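Local structure of putative alpha-L-fucosidase (3GZA) at residues G87-D92 / T167-R172; I110-V115 / T171-L176; Q366-C371 / F437-V442; I388-N393 / V416-L421. The protein probably hydrolyses terminal alpha-L-fucose residues from glycans, as a putative exported alpha-L-fucosidase of glycosyl hydrolase family 29. All blocks are in the same frame, centred on the assembly; numbering follows the deposited sequence.

Contact 1 (G87-D92 / T167-R172); sequences GLWQSD and TELCTR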
loop_
_atom_site.group_PDB
_atom_site.type_symbol
_atom_site.label_atom_id
_atom_site.label_comp_id
_atom_site.label_asym_id
_atom_site.label_seq_id
_atom_site.Cartn_x
_atom_site.Cartn_y
_atom_site.Cartn_z
ATOM N N GLY A 87 3.660 -4.836 6.984
ATOM C CA GLY A 87 4.138 -6.165 7.178
ATOM C C GLY A 87 5.646 -6.302 7.361
ATOM O O GLY A 87 6.420 -5.745 6.610
ATOM N N LEU A 88 6.055 -7.078 8.358
ATOM C CA LEU A 88 7.464 -7.259 8.725
ATOM C C LEU A 88 8.183 -8.365 7.951
ATOM O O LEU A 88 9.062 -9.049 8.484
ATOM C CB LEU A 88 7.592 -7.502 10.232
ATOM C CG LEU A 88 6.984 -6.416 11.131
ATOM C CD1 LEU A 88 7.340 -6.772 12.599
ATOM C CD2 LEU A 88 7.509 -5.040 10.750
ATOM N N TRP A 89 7.883 -8.510 6.663
ATOM C CA TRP A 89 8.530 -9.497 5.821
ATOM C C TRP A 89 8.621 -8.948 4.396
ATOM O O TRP A 89 8.055 -7.894 4.094
ATOM C CB TRP A 89 7.839 -10.879 5.886
ATOM C CG TRP A 89 6.550 -11.063 5.124
ATOM C CD1 TRP A 89 6.392 -11.738 3.954
ATOM C CD2 TRP A 89 5.234 -10.590 5.484
ATOM N NE1 TRP A 89 5.074 -11.746 3.594
ATOM C CE2 TRP A 89 4.349 -11.055 4.511
ATOM C CE3 TRP A 89 4.715 -9.894 6.571
ATOM C CZ2 TRP A 89 2.983 -10.744 4.539
ATOM C CZ3 TRP A 89 3.329 -9.621 6.626
ATOM C CH2 TRP A 89 2.498 -10.049 5.606
ATOM N N GLN A 90 9.296 -9.722 3.545
ATOM C CA GLN A 90 9.415 -9.428 2.104
ATOM C C GLN A 90 8.182 -10.012 1.399
ATOM O O GLN A 90 8.216 -11.120 0.884
ATOM C CB GLN A 90 10.664 -10.054 1.538
ATOM C CG GLN A 90 11.913 -9.321 1.986
ATOM C CD GLN A 90 12.147 -7.988 1.258
ATOM O OE1 GLN A 90 12.177 -7.935 0.025
ATOM N NE2 GLN A 90 12.317 -6.922 2.032
ATOM N N SER A 91 7.118 -9.218 1.317
ATOM C CA SER A 91 5.893 -9.721 0.694
ATOM C C SER A 91 5.810 -9.283 -0.760
ATOM O O SER A 91 6.323 -8.228 -1.118
ATOM C CB SER A 91 4.649 -9.140 1.389
ATOM O OG SER A 91 3.444 -9.634 0.827
ATOM N N ASP A 92 5.226 -10.153 -1.574
ATOM C CA ASP A 92 4.956 -9.861 -2.986
ATOM C C ASP A 92 3.485 -9.517 -3.253
ATOM O O ASP A 92 3.066 -9.405 -4.414
ATOM C CB ASP A 92 5.367 -11.059 -3.804
ATOM C CG ASP A 92 6.828 -11.406 -3.591
ATOM O OD1 ASP A 92 7.673 -10.488 -3.749
ATOM O OD2 ASP A 92 7.139 -12.599 -3.305
ATOM N N THR A 167 -0.581 -17.329 2.821
ATOM C CA THR A 167 0.127 -18.342 2.019
ATOM C C THR A 167 1.634 -18.070 2.060
ATOM O O THR A 167 2.441 -19.012 2.223
ATOM C CB THR A 167 -0.389 -18.371 0.569
ATOM O OG1 THR A 167 -1.786 -18.681 0.573
ATOM C CG2 THR A 167 0.324 -19.470 -0.271
ATOM N N GLU A 168 2.028 -16.821 1.898
ATOM C CA GLU A 168 3.476 -16.497 1.951
ATOM C C GLU A 168 4.052 -16.942 3.279
ATOM O O GLU A 168 5.145 -17.552 3.343
ATOM C CB GLU A 168 3.717 -14.990 1.759
ATOM C CG GLU A 168 3.437 -14.489 0.371
ATOM C CD GLU A 168 3.692 -13.012 0.181
ATOM O OE1 GLU A 168 3.637 -12.259 1.165
ATOM O OE2 GLU A 168 3.908 -12.614 -1.004
ATOM N N LEU A 169 3.384 -16.547 4.355
ATOM C CA LEU A 169 3.866 -16.835 5.710
ATOM C C LEU A 169 3.904 -18.305 6.040
ATOM O O LEU A 169 4.775 -18.753 6.806
ATOM C CB LEU A 169 3.097 -16.009 6.725
ATOM C CG LEU A 169 3.327 -14.490 6.609
ATOM C CD1 LEU A 169 2.220 -13.639 7.277
ATOM C CD2 LEU A 169 4.763 -14.033 7.079
ATOM N N CYS A 170 3.018 -19.076 5.409
ATOM C CA CYS A 170 2.940 -20.550 5.634
ATOM C C CYS A 170 3.805 -21.369 4.706
ATOM O O CYS A 170 3.879 -22.588 4.871
ATOM C CB CYS A 170 1.496 -21.046 5.520
ATOM S SG CYS A 170 0.408 -20.531 6.882
ATOM N N THR A 171 4.422 -20.737 3.702
ATOM C CA THR A 171 5.235 -21.484 2.732
ATOM C C THR A 171 6.702 -21.100 2.679
ATOM O O THR A 171 7.495 -21.893 2.177
ATOM C CB THR A 171 4.664 -21.384 1.297
ATOM O OG1 THR A 171 4.599 -19.982 0.912
ATOM C CG2 THR A 171 3.240 -22.027 1.266
ATOM N N ARG A 172 7.063 -19.938 3.189
ATOM C CA ARG A 172 8.440 -19.472 2.995
ATOM C C ARG A 172 9.274 -19.401 4.269
ATOM O O ARG A 172 10.421 -18.971 4.190
ATOM C CB ARG A 172 8.387 -18.063 2.397
ATOM C CG ARG A 172 7.697 -17.958 1.085
ATOM C CD ARG A 172 7.582 -16.505 0.645
ATOM N NE ARG A 172 6.889 -16.387 -0.636
ATOM C CZ ARG A 172 6.764 -15.214 -1.263
ATOM N NH1 ARG A 172 7.244 -14.111 -0.719
ATOM N NH2 ARG A 172 6.134 -15.172 -2.414
HETATM O O HOH W 1 8.845 -13.643 1.746
#

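Contact 2 (I110-V115 / T171-L176); sequences IVRDFV and TRYGDL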
loop_
_atom_site.group_PDB
_atom_site.type_symbol
_atom_site.label_atom_id
_atom_site.label_comp_id
_atom_site.label_asym_id
_atom_site.label_seq_id
_atom_site.Cartn_x
_atom_site.Cartn_y
_atom_site.Cartn_z
ATOM N N ILE A 110 12.107 -9.350 8.888
ATOM C CA ILE A 110 12.212 -9.600 10.299
ATOM C C ILE A 110 11.545 -10.926 10.659
ATOM O O ILE A 110 11.984 -11.581 11.595
ATOM C CB ILE A 110 11.627 -8.439 11.101
ATOM C CG1 ILE A 110 12.467 -7.191 10.834
ATOM C CG2 ILE A 110 11.595 -8.742 12.642
ATOM C CD1 ILE A 110 11.899 -5.910 11.442
ATOM N N VAL A 111 10.519 -11.336 9.906
ATOM C CA VAL A 111 9.923 -12.659 10.121
ATOM C C VAL A 111 10.996 -13.730 9.888
ATOM O O VAL A 111 11.119 -14.693 10.660
ATOM C CB VAL A 111 8.689 -12.866 9.231
ATOM C CG1 VAL A 111 8.188 -14.319 9.369
ATOM C CG2 VAL A 111 7.575 -11.862 9.594
ATOM N N ARG A 112 11.801 -13.562 8.849
ATOM C CA ARG A 112 12.873 -14.521 8.578
ATOM C C ARG A 112 13.931 -14.529 9.681
ATOM O O ARG A 112 14.351 -15.568 10.175
ATOM C CB ARG A 112 13.502 -14.277 7.240
ATOM C CG ARG A 112 14.452 -15.427 6.931
ATOM C CD ARG A 112 14.823 -15.610 5.508
ATOM N NE ARG A 112 13.701 -15.601 4.603
ATOM C CZ ARG A 112 12.835 -16.621 4.435
ATOM N NH1 ARG A 112 12.958 -17.749 5.108
ATOM N NH2 ARG A 112 11.857 -16.497 3.546
ATOM N N ASP A 113 14.393 -13.337 10.041
ATOM C CA ASP A 113 15.369 -13.227 11.122
ATOM C C ASP A 113 14.808 -13.977 12.341
ATOM O O ASP A 113 15.496 -14.777 12.988
ATOM C CB ASP A 113 15.555 -11.775 11.523
ATOM C CG ASP A 113 16.436 -10.963 10.597
ATOM O OD1 ASP A 113 16.719 -11.341 9.454
ATOM O OD2 ASP A 113 16.821 -9.880 11.076
ATOM N N PHE A 114 13.549 -13.716 12.644
ATOM C CA PHE A 114 12.873 -14.253 13.828
ATOM C C PHE A 114 12.720 -15.739 13.854
ATOM O O PHE A 114 13.101 -16.392 14.848
ATOM C CB PHE A 114 11.495 -13.601 13.928
ATOM C CG PHE A 114 10.724 -14.001 15.138
ATOM C CD1 PHE A 114 10.939 -13.377 16.323
ATOM C CD2 PHE A 114 9.757 -14.985 15.084
ATOM C CE1 PHE A 114 10.256 -13.751 17.459
ATOM C CE2 PHE A 114 9.024 -15.330 16.238
ATOM C CZ PHE A 114 9.285 -14.719 17.404
ATOM N N VAL A 115 12.255 -16.320 12.752
ATOM C CA VAL A 115 12.098 -17.767 12.755
ATOM C C VAL A 115 13.462 -18.443 12.803
ATOM O O VAL A 115 13.648 -19.474 13.476
ATOM C CB VAL A 115 11.259 -18.303 11.582
ATOM C CG1 VAL A 115 9.828 -17.723 11.577
ATOM C CG2 VAL A 115 11.955 -18.067 10.245
ATOM N N THR A 171 4.422 -20.737 3.702
ATOM C CA THR A 171 5.235 -21.484 2.732
ATOM C C THR A 171 6.702 -21.100 2.679
ATOM O O THR A 171 7.495 -21.893 2.177
ATOM C CB THR A 171 4.664 -21.384 1.297
ATOM O OG1 THR A 171 4.599 -19.982 0.912
ATOM C CG2 THR A 171 3.240 -22.027 1.266
ATOM N N ARG A 172 7.063 -19.938 3.189
ATOM C CA ARG A 172 8.440 -19.472 2.995
ATOM C C ARG A 172 9.274 -19.401 4.269
ATOM O O ARG A 172 10.421 -18.971 4.190
ATOM C CB ARG A 172 8.387 -18.063 2.397
ATOM C CG ARG A 172 7.697 -17.958 1.085
ATOM C CD ARG A 172 7.582 -16.505 0.645
ATOM N NE ARG A 172 6.889 -16.387 -0.636
ATOM C CZ ARG A 172 6.764 -15.214 -1.263
ATOM N NH1 ARG A 172 7.244 -14.111 -0.719
ATOM N NH2 ARG A 172 6.134 -15.172 -2.414
ATOM N N TYR A 173 8.717 -19.838 5.409
ATOM C CA TYR A 173 9.376 -19.669 6.701
ATOM C C TYR A 173 9.470 -20.941 7.544
ATOM O O TYR A 173 9.659 -20.854 8.755
ATOM C CB TYR A 173 8.702 -18.532 7.476
ATOM C CG TYR A 173 8.804 -17.219 6.727
ATOM C CD1 TYR A 173 9.912 -16.394 6.809
ATOM C CD2 TYR A 173 7.764 -16.810 5.885
ATOM C CE1 TYR A 173 9.994 -15.217 6.063
ATOM C CE2 TYR A 173 7.836 -15.659 5.148
ATOM C CZ TYR A 173 8.963 -14.842 5.240
ATOM O OH TYR A 173 9.097 -13.724 4.462
ATOM N N GLY A 174 9.417 -22.081 6.885
ATOM C CA GLY A 174 9.515 -23.362 7.592
ATOM C C GLY A 174 8.247 -23.723 8.349
ATOM O O GLY A 174 7.222 -23.070 8.235
ATOM N N ASP A 175 8.343 -24.798 9.138
ATOM C CA ASP A 175 7.198 -25.314 9.907
ATOM C C ASP A 175 6.951 -24.466 11.129
ATOM O O ASP A 175 7.881 -24.101 11.858
ATOM C CB ASP A 175 7.408 -26.773 10.270
ATOM C CG ASP A 175 7.430 -27.692 9.047
ATOM O OD1 ASP A 175 7.019 -27.266 7.939
ATOM O OD2 ASP A 175 7.841 -28.872 9.175
ATOM N N LEU A 176 5.687 -24.096 11.332
ATOM C CA LEU A 176 5.301 -23.154 12.362
ATOM C C LEU A 176 4.522 -23.816 13.521
ATOM O O LEU A 176 3.834 -24.824 13.357
ATOM C CB LEU A 176 4.393 -22.085 11.762
ATOM C CG LEU A 176 4.996 -21.301 10.591
ATOM C CD1 LEU A 176 3.966 -20.382 9.942
ATOM C CD2 LEU A 176 6.244 -20.565 11.046
#

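Contact 3 (Q366-C371 / F437-V442); sequences QSVNYC and FSAYSV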
loop_
_atom_site.group_PDB
_atom_site.type_symbol
_atom_site.label_atom_id
_atom_site.label_comp_id
_atom_site.label_asym_id
_atom_site.label_seq_id
_atom_site.Cartn_x
_atom_site.Cartn_y
_atom_site.Cartn_z
ATOM N N GLN A 366 9.841 -34.357 57.030
ATOM C CA GLN A 366 10.311 -33.051 56.624
ATOM C C GLN A 366 9.168 -32.166 56.172
ATOM O O GLN A 366 8.037 -32.619 55.987
ATOM C CB GLN A 366 11.320 -33.200 55.499
ATOM C CG GLN A 366 10.716 -33.780 54.226
ATOM C CD GLN A 366 11.769 -34.118 53.222
ATOM O OE1 GLN A 366 12.277 -33.239 52.541
ATOM N NE2 GLN A 366 12.068 -35.412 53.084
ATOM N N SER A 367 9.496 -30.904 55.959
ATOM C CA SER A 367 8.525 -29.905 55.554
ATOM C C SER A 367 8.079 -30.087 54.096
ATOM O O SER A 367 8.882 -30.443 53.218
ATOM C CB SER A 367 9.118 -28.504 55.743
ATOM O OG SER A 367 8.108 -27.515 55.658
ATOM N N VAL A 368 6.801 -29.835 53.843
ATOM C CA VAL A 368 6.243 -29.906 52.485
ATOM C C VAL A 368 5.168 -28.833 52.376
ATOM O O VAL A 368 4.379 -28.682 53.297
ATOM C CB VAL A 368 5.588 -31.274 52.182
ATOM C CG1 VAL A 368 5.138 -31.337 50.718
ATOM C CG2 VAL A 368 6.534 -32.406 52.475
ATOM N N ASN A 369 5.145 -28.080 51.269
ATOM C CA ASN A 369 4.083 -27.068 51.068
ATOM C C ASN A 369 3.557 -26.948 49.639
ATOM O O ASN A 369 2.692 -26.102 49.348
ATOM C CB ASN A 369 4.509 -25.691 51.591
ATOM C CG ASN A 369 5.578 -25.059 50.763
ATOM O OD1 ASN A 369 6.496 -25.729 50.315
ATOM N ND2 ASN A 369 5.477 -23.747 50.562
ATOM N N TYR A 370 4.086 -27.771 48.740
ATOM C CA TYR A 370 3.643 -27.763 47.360
ATOM C C TYR A 370 3.661 -29.152 46.795
ATOM O O TYR A 370 4.411 -30.015 47.214
ATOM C CB TYR A 370 4.607 -27.010 46.441
ATOM C CG TYR A 370 4.533 -25.530 46.273
ATOM C CD1 TYR A 370 3.812 -24.973 45.246
ATOM C CD2 TYR A 370 5.288 -24.688 47.068
ATOM C CE1 TYR A 370 3.784 -23.622 45.043
ATOM C CE2 TYR A 370 5.275 -23.317 46.864
ATOM C CZ TYR A 370 4.525 -22.790 45.854
ATOM O OH TYR A 370 4.530 -21.435 45.603
ATOM N N CYS A 371 2.760 -29.373 45.849
ATOM C CA CYS A 371 2.686 -30.615 45.092
ATOM C C CYS A 371 2.413 -30.273 43.647
ATOM O O CYS A 371 1.785 -29.254 43.369
ATOM C CB CYS A 371 1.539 -31.504 45.567
ATOM S SG CYS A 371 1.764 -32.286 47.136
ATOM N N PHE A 437 3.470 -37.119 40.210
ATOM C CA PHE A 437 2.922 -36.692 41.500
ATOM C C PHE A 437 4.200 -36.419 42.302
ATOM O O PHE A 437 4.951 -37.334 42.617
ATOM C CB PHE A 437 1.968 -37.688 42.155
ATOM C CG PHE A 437 1.585 -37.320 43.569
ATOM C CD1 PHE A 437 1.208 -36.020 43.896
ATOM C CD2 PHE A 437 1.573 -38.277 44.571
ATOM C CE1 PHE A 437 0.853 -35.688 45.182
ATOM C CE2 PHE A 437 1.203 -37.947 45.869
ATOM C CZ PHE A 437 0.864 -36.634 46.177
ATOM N N SER A 438 4.463 -35.144 42.564
ATOM C CA SER A 438 5.717 -34.706 43.200
ATOM C C SER A 438 5.492 -33.744 44.348
ATOM O O SER A 438 4.556 -32.977 44.327
ATOM C CB SER A 438 6.603 -33.989 42.188
ATOM O OG SER A 438 7.006 -34.830 41.130
ATOM N N ALA A 439 6.391 -33.769 45.319
ATOM C CA ALA A 439 6.319 -32.897 46.500
ATOM C C ALA A 439 7.504 -31.957 46.543
ATOM O O ALA A 439 8.616 -32.341 46.152
ATOM C CB ALA A 439 6.276 -33.724 47.778
ATOM N N TYR A 440 7.256 -30.747 47.049
ATOM C CA TYR A 440 8.263 -29.709 47.179
ATOM C C TYR A 440 8.157 -28.950 48.474
ATOM O O TYR A 440 7.100 -28.864 49.071
ATOM C CB TYR A 440 8.121 -28.653 46.063
ATOM C CG TYR A 440 8.120 -29.243 44.689
ATOM C CD1 TYR A 440 6.969 -29.722 44.143
ATOM C CD2 TYR A 440 9.289 -29.319 43.940
ATOM C CE1 TYR A 440 6.986 -30.296 42.894
ATOM C CE2 TYR A 440 9.313 -29.862 42.715
ATOM C CZ TYR A 440 8.160 -30.374 42.195
ATOM O OH TYR A 440 8.155 -30.952 40.951
ATOM N N SER A 441 9.289 -28.386 48.891
ATOM C CA SER A 441 9.322 -27.479 50.027
ATOM C C SER A 441 9.881 -26.174 49.480
ATOM O O SER A 441 11.028 -26.125 49.050
ATOM C CB SER A 441 10.183 -28.002 51.166
ATOM O OG SER A 441 9.988 -27.162 52.269
ATOM N N VAL A 442 9.078 -25.127 49.493
ATOM C CA VAL A 442 9.485 -23.845 48.947
ATOM C C VAL A 442 9.284 -22.742 49.965
ATOM O O VAL A 442 8.199 -22.568 50.489
ATOM C CB VAL A 442 8.691 -23.518 47.654
ATOM C CG1 VAL A 442 9.045 -22.116 47.099
ATOM C CG2 VAL A 442 8.934 -24.600 46.607
HETATM O O HOH W 2 7.735 -26.518 53.089
#

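Contact 4 (I388-N393 / V416-L421); sequences IEAKVN and VEATAL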
loop_
_atom_site.group_PDB
_atom_site.type_symbol
_atom_site.label_atom_id
_atom_site.label_comp_id
_atom_site.label_asym_id
_atom_site.label_seq_id
_atom_site.Cartn_x
_atom_site.Cartn_y
_atom_site.Cartn_z
ATOM N N ILE A 388 -5.352 -34.433 48.291
ATOM C CA ILE A 388 -3.980 -34.735 48.675
ATOM C C ILE A 388 -3.938 -34.709 50.197
ATOM O O ILE A 388 -4.453 -33.779 50.831
ATOM C CB ILE A 388 -2.966 -33.772 48.090
ATOM C CG1 ILE A 388 -3.010 -33.838 46.548
ATOM C CG2 ILE A 388 -1.538 -34.086 48.633
ATOM C CD1 ILE A 388 -2.130 -32.897 45.897
ATOM N N GLU A 389 -3.380 -35.770 50.765
ATOM C CA GLU A 389 -3.217 -35.918 52.208
ATOM C C GLU A 389 -1.745 -35.988 52.533
ATOM O O GLU A 389 -0.959 -36.429 51.709
ATOM C CB GLU A 389 -3.867 -37.209 52.690
ATOM C CG GLU A 389 -5.350 -37.216 52.609
ATOM C CD GLU A 389 -5.886 -38.581 52.945
ATOM O OE1 GLU A 389 -5.809 -39.458 52.055
ATOM O OE2 GLU A 389 -6.369 -38.777 54.077
ATOM N N ALA A 390 -1.397 -35.518 53.728
ATOM C CA ALA A 390 -0.036 -35.582 54.246
ATOM C C ALA A 390 -0.062 -36.407 55.513
ATOM O O ALA A 390 -0.992 -36.289 56.326
ATOM C CB ALA A 390 0.492 -34.179 54.542
ATOM N N LYS A 391 0.927 -37.281 55.657
ATOM C CA LYS A 391 1.054 -38.098 56.879
ATOM C C LYS A 391 1.882 -37.285 57.854
ATOM O O LYS A 391 3.090 -37.158 57.690
ATOM C CB LYS A 391 1.687 -39.460 56.582
ATOM C CG LYS A 391 1.719 -40.375 57.797
ATOM C CD LYS A 391 2.427 -41.700 57.522
ATOM C CE LYS A 391 1.491 -42.815 57.089
ATOM N NZ LYS A 391 0.775 -43.424 58.247
ATOM N N VAL A 392 1.209 -36.765 58.885
ATOM C CA VAL A 392 1.788 -35.858 59.864
ATOM C C VAL A 392 1.629 -36.475 61.257
ATOM O O VAL A 392 0.510 -36.741 61.713
ATOM C CB VAL A 392 1.090 -34.488 59.790
ATOM C CG1 VAL A 392 1.658 -33.541 60.826
ATOM C CG2 VAL A 392 1.199 -33.896 58.375
ATOM N N ASN A 393 2.755 -36.743 61.911
ATOM C CA ASN A 393 2.768 -37.429 63.194
ATOM C C ASN A 393 2.064 -38.782 63.125
ATOM O O ASN A 393 1.339 -39.170 64.056
ATOM C CB ASN A 393 2.168 -36.557 64.295
ATOM C CG ASN A 393 2.948 -35.295 64.504
ATOM O OD1 ASN A 393 4.172 -35.327 64.634
ATOM N ND2 ASN A 393 2.249 -34.166 64.551
ATOM N N VAL A 416 3.548 -28.445 56.187
ATOM C CA VAL A 416 3.372 -29.469 57.194
ATOM C C VAL A 416 4.641 -30.309 57.249
ATOM O O VAL A 416 5.364 -30.398 56.266
ATOM C CB VAL A 416 2.158 -30.405 56.900
ATOM C CG1 VAL A 416 0.853 -29.641 57.000
ATOM C CG2 VAL A 416 2.305 -31.082 55.534
ATOM N N GLU A 417 4.919 -30.876 58.422
ATOM C CA GLU A 417 6.044 -31.770 58.614
ATOM C C GLU A 417 5.462 -33.139 58.366
ATOM O O GLU A 417 4.674 -33.644 59.185
ATOM C CB GLU A 417 6.603 -31.657 60.036
ATOM C CG GLU A 417 7.225 -30.317 60.318
ATOM C CD GLU A 417 8.426 -30.044 59.435
ATOM O OE1 GLU A 417 9.331 -30.909 59.350
ATOM O OE2 GLU A 417 8.463 -28.957 58.828
ATOM N N ALA A 418 5.880 -33.750 57.265
ATOM C CA ALA A 418 5.273 -34.979 56.801
ATOM C C ALA A 418 6.267 -36.077 56.489
ATOM O O ALA A 418 7.408 -35.812 56.171
ATOM C CB ALA A 418 4.436 -34.651 55.503
ATOM N N THR A 419 5.810 -37.316 56.556
ATOM C CA THR A 419 6.636 -38.447 56.147
ATOM C C THR A 419 6.174 -38.999 54.789
ATOM O O THR A 419 6.869 -39.789 54.163
ATOM C CB THR A 419 6.635 -39.543 57.191
ATOM O OG1 THR A 419 5.293 -39.949 57.477
ATOM C CG2 THR A 419 7.297 -39.042 58.490
ATOM N N ALA A 420 5.006 -38.566 54.316
ATOM C CA ALA A 420 4.486 -39.065 53.080
ATOM C C ALA A 420 3.330 -38.205 52.635
ATOM O O ALA A 420 2.742 -37.502 53.440
ATOM C CB ALA A 420 4.042 -40.524 53.266
ATOM N N LEU A 421 3.071 -38.198 51.333
ATOM C CA LEU A 421 1.892 -37.544 50.761
ATOM C C LEU A 421 1.092 -38.602 50.041
ATOM O O LEU A 421 1.644 -39.601 49.569
ATOM C CB LEU A 421 2.249 -36.464 49.752
ATOM C CG LEU A 421 2.893 -35.184 50.258
ATOM C CD1 LEU A 421 2.934 -34.216 49.103
ATOM C CD2 LEU A 421 2.136 -34.585 51.425
HETATM O O HOH W 3 4.197 -38.845 59.991
HETATM O O HOH W 4 5.264 -36.452 60.374
#

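Contact 1 (G87-D92 / T167-R172)
E168 reaches from the last turns of helix 148-171 into the loop 87-92 and is gripped by three donors. Its OE1 sits in the indole plane of W89, while NE1 meets it from above the carboxylate plane (NE1 to OE1 2.9 Å); the hydroxyl of S91 (OG to OE1 2.7 Å) uses the syn lone pair. OE2 accepts the backbone N of D92 at 2.8 Å, so the carboxylate is fixed in rotation, its plane 88° from the indole. Beside it L169 lays CD2 over one face of the W89 indole, 3.9 Å from the centroid of the five-membered ring, a CH-pi contact. V111 of helix 110-121 also touches both W89 and L169 in this buried part. The other side is looser and partly exposed: R172, extended from CG to NE, points NH1 and NH2 end-on at the single atom OD2 of D92 (NH2 to OD2 2.9 Å), both bonds bent. Here a water links Q90 O to R172 NH1, and D92 packs on N52 of the second subunit. D92, E168 and R172 form a salt-bridge network, its E168-R172 leg a long ion pair through charge alone, tying a beta-alpha loop to a helix C-terminus in this family's TIM-barrel domain.

Contact 2 (I110-V115 / T171-L176)
Y173 is held between two residues of helix 110-121, V111 over one ring face and R112 over the opposite one. With CG1 anti to the backbone N (chi1 174°), V111 puts that methyl 3.9 Å from the centroid of the Y173 ring, in a CH-pi contact offset toward the rim. R112 also leaves the helix with CG anti to N, but its chain bends at chi3 (-48°), which folds the guanidinium back over the tyrosine. The two planes lie only 12° apart, with NH2 of R112 3.4 Å from CE1 of Y173. From this position R112 uses both terminal nitrogens on one acceptor, the carbonyl O of R172: NH1 at 3.0 Å approaches in the carbonyl plane, while NH2 at 2.9 Å comes from above it. V115 CG2 packs more loosely beside Y173 CB at 4.3 Å. The tyrosine hydroxyl is bonded to D109, just before the helix. Were R112 an alanine, R172 O would probably lose both of these donors and one side of the Y173 ring its guanidinium cover. The chemistry is thus that of a cationic group serving two purposes, its N-H edge satisfying a backbone carbonyl of the loop and its flat face lying nearly parallel over the CE1 side of an aromatic ring.

Contact 3 (Q366-C371 / F437-V442)
A classic beta bulge marks this antiparallel pairing of strand 366-375 with strand 434-440: N369 and Y370 both face Y440. The carbonyl O of Y440 accepts from N369 N at 3.0 Å and from Y370 N at 3.2 Å, while Y440 N returns a bond to Y370 O. Beyond the bulge, C371 and A439 form a non-hydrogen-bonded pair. At the strand end the N369 side chain takes over the pairing. Its CG sits between the backbone N and carbonyl carbon (chi1 70°), bringing the amide alongside V442: OD1 receives V442 N at 2.8 Å in a nearly straight bond (166°), and ND2 gives a more bent one to a lone pair of V442 O. An aspartate in its place has no N-H to give, and V442 O would probably be left without this mate and the last residues less firmly tied to the strand.

The two strands are the middle pair of a four-stranded antiparallel sheet in the C-terminal beta-sandwich, consistent with an F5/8 type C domain. The side chains of V368, C371, F437 and A439 pack against the facing sheet, among them L360, L362 and L421. There, in one of two conformers of V368, its CG1 meets A439 CB at 4.0 Å; the sulfur of C371, also modelled in two conformers and uncertain in position, lies obliquely beside F437. On the other face Y370 and Y440 touch through their CB atoms, and V442 CB approaches Y370 CE2 at 3.5 Å. The hydroxyl of Y370 bonds E304, and its ring meets F344 edge-to-face, both outside the sandwich.

Contact 4 (I388-N393 / V416-L421)
This contact sits where the chain turns from one sheet of the C-terminal beta-sandwich to the other, in a fold consistent with an F5/8 type C domain; strand 383-392 runs past that point. The chain turns at T419, so that V416 to A418 belong to the sheet containing strand 366-375, whereas A420 and L421 begin the strand that pairs with 383-392. The short segments 388-392 and 416-418 accordingly cross at 73°. K391 secures both sides of the corner through its backbone. Its N donates to A420 O at 2.9 Å, almost straight (175°), and its O receives T419 N at 3.0 Å. Between the sheets the apolar side chains close up around A390. Its CB touches L421 CD2 at 3.5 Å and V416 CG2 at 3.7 Å, with A418 CB a little farther away. V392 crosses V416 at about a right angle, CG2 to CB 3.9 Å. I388 and L421 also reach C371 and F437 of the facing sheet, joining this corner to the sandwich core. Toward solvent, a water bridges N393 N and E417 O. The aliphatic part of K391 lies against the hydroxyl of T419: with CG anti to N (chi1 -175°), the lysine brings CD to 3.4 Å from T419 OG1 before its chain bends away.

Contacts 1 and 2 adjoin in the TIM-barrel domain, their centres 8 Å apart; they share T171 and R172, where helix 148-171 gives way to the loop before strand 178-181, and L88 O probably bonds V111 N. Contacts 3 and 4 lie on the opposite side of the chain's centre, in the C-terminal sandwich, 10 Å apart between centres. Contact 4 is nested in the loop closed by contact 3, and strands 366-375 and 409-418 are neighbours in one sheet. Both pairs come in series along the chain, with 42 to 57 Å between centres across the pairs. The protein thus has two separately built modules, a probable catalytic barrel followed by a beta-sandwich.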